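Local coordinates for protein cysteine desulfurase (Thermococcus onnurineus, PDB 5B7S) that probably catalyses the pyridoxal-phosphate-dependent removal of sulfur from L-cysteine, passing it to a sulfur carrier and leaving L-alanine, at residues G373-L378 and N387-A392. Residues are numbered along the deposited sequence; the frame is centred on the assembly and turned at random.
Sequences GHHCAL and NGTVRA
His375 fills the tight part of this contact, its imidazole lodged between the backbone of Gly373 and the side chain of Arg391. One face lies under the arginine's aliphatic chain: Arg391 CD sits 4.2 Å from the ring centroid and 10° off the ring normal, a CH-pi contact. Over the opposite face, toward the rim, comes Gly373 O. At the ring edge, in plane, His375 NE2 meets Thr389 OG1 at 2.9 Å, a hydrogen bond in which either atom may be the donor; a weak second bond runs from His375 NE2 to Thr389 O at 3.1 Å. Thr389 OG1 is also hydrogen-bonded to Ser348 OG. With CG anti to the backbone N (chi1 -160°), Arg391 extends along the ring; its guanidinium, 22° from the imidazole plane, has one face over His375 ND1, and Arg391 NH1 is hydrogen-bonded to Asn185 O. Were His375 an alanine, Thr389 OG1 would probably lose one polar partner, keeping Ser348, and Arg391 CD the ring face it lies over.

The backbone frame is an antiparallel hydrogen-bonded pair, Gly373 with Thr389, closed by Gly373 N to Thr389 O and Thr389 N to Gly373 O, both 3.0 Å. It joins the end of strand 368-373 to the start of strand 389-393, antiparallel neighbours in the small mixed sheet of this class-V aminotransferase-family enzyme, with helix 378-384 connecting them. The contact borders the cofactor site: the His375 and Arg391 side chains lie about 7 Å from those of the pyridoxal-phosphate ligands His134 and Gln213, respectively. Beyond this pair the contact loosens: the His374 CB points away from 387-392, and its ring packs instead against Leu378 and Ile267 of the second subunit, while Asn387 is exposed to solvent.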
# COMPACT_ATOMS: atom_id res chain seq x y z
N GLY B 373 -20.64 1.95 15.96
CA GLY B 373 -20.50 3.35 15.55
C GLY B 373 -21.13 3.59 14.19
O GLY B 373 -22.10 2.91 13.82
N HIS B 374 -20.58 4.55 13.45
CA HIS B 374 -21.11 4.94 12.13
C HIS B 374 -20.60 4.09 10.93
O HIS B 374 -21.12 4.23 9.81
CB HIS B 374 -20.92 6.45 11.89
CG HIS B 374 -19.49 6.92 11.80
ND1 HIS B 374 -18.86 7.61 12.82
CD2 HIS B 374 -18.59 6.86 10.79
CE1 HIS B 374 -17.64 7.93 12.45
NE2 HIS B 374 -17.45 7.49 11.22
N HIS B 375 -19.60 3.22 11.15
CA HIS B 375 -19.08 2.28 10.13
C HIS B 375 -18.58 2.91 8.84
O HIS B 375 -18.70 2.32 7.76
CB HIS B 375 -20.13 1.21 9.81
CG HIS B 375 -20.72 0.60 11.02
ND1 HIS B 375 -19.96 -0.07 11.95
CD2 HIS B 375 -21.99 0.60 11.50
CE1 HIS B 375 -20.73 -0.47 12.94
NE2 HIS B 375 -21.96 -0.08 12.69
N CYS B 376 -17.96 4.08 8.95
CA CYS B 376 -17.55 4.87 7.78
C CYS B 376 -18.69 5.09 6.74
O CYS B 376 -18.44 5.13 5.53
CB CYS B 376 -16.28 4.24 7.12
SG CYS B 376 -14.77 4.07 8.15
N ALA B 377 -19.93 5.25 7.24
CA ALA B 377 -21.14 5.45 6.39
C ALA B 377 -22.20 6.32 7.11
O ALA B 377 -23.39 5.97 7.17
CB ALA B 377 -21.72 4.10 5.98
N LEU B 378 -21.73 7.43 7.68
CA LEU B 378 -22.58 8.43 8.32
C LEU B 378 -23.84 8.83 7.54
O LEU B 378 -24.88 9.03 8.16
CB LEU B 378 -21.76 9.70 8.64
CG LEU B 378 -20.87 9.65 9.89
CD1 LEU B 378 -19.71 10.64 9.82
CD2 LEU B 378 -21.70 9.87 11.15
N ASN B 387 -28.01 7.23 15.81
CA ASN B 387 -26.69 7.75 16.23
C ASN B 387 -25.59 6.67 16.17
O ASN B 387 -24.69 6.61 17.03
CB ASN B 387 -26.78 8.51 17.59
CG ASN B 387 -26.82 7.60 18.80
OD1 ASN B 387 -25.88 7.61 19.59
ND2 ASN B 387 -27.90 6.85 18.99
N GLY B 388 -25.63 5.87 15.09
CA GLY B 388 -24.78 4.70 14.94
C GLY B 388 -25.52 3.38 15.09
O GLY B 388 -26.67 3.38 15.47
N THR B 389 -24.86 2.26 14.78
CA THR B 389 -25.40 0.91 15.02
C THR B 389 -24.33 -0.01 15.58
O THR B 389 -23.14 0.33 15.58
CB THR B 389 -25.93 0.20 13.74
OG1 THR B 389 -24.84 -0.43 13.04
CG2 THR B 389 -26.65 1.14 12.81
N VAL B 390 -24.77 -1.18 16.04
CA VAL B 390 -23.84 -2.28 16.34
C VAL B 390 -23.94 -3.37 15.27
O VAL B 390 -25.00 -3.63 14.71
CB VAL B 390 -23.85 -2.75 17.82
CG1 VAL B 390 -25.05 -2.26 18.59
CG2 VAL B 390 -23.63 -4.23 17.99
N ARG B 391 -22.78 -3.95 14.96
CA ARG B 391 -22.60 -4.72 13.75
C ARG B 391 -21.90 -6.06 13.95
O ARG B 391 -20.73 -6.12 14.39
CB ARG B 391 -21.85 -3.89 12.72
CG ARG B 391 -22.05 -4.41 11.30
CD ARG B 391 -21.20 -3.67 10.29
NE ARG B 391 -19.78 -3.85 10.60
CZ ARG B 391 -18.79 -3.14 10.06
NH1 ARG B 391 -19.05 -2.23 9.12
NH2 ARG B 391 -17.53 -3.39 10.43
N ALA B 392 -22.64 -7.11 13.63
CA ALA B 392 -22.17 -8.47 13.68
C ALA B 392 -22.07 -8.93 12.23
O ALA B 392 -22.99 -8.79 11.45
CB ALA B 392 -23.11 -9.34 14.46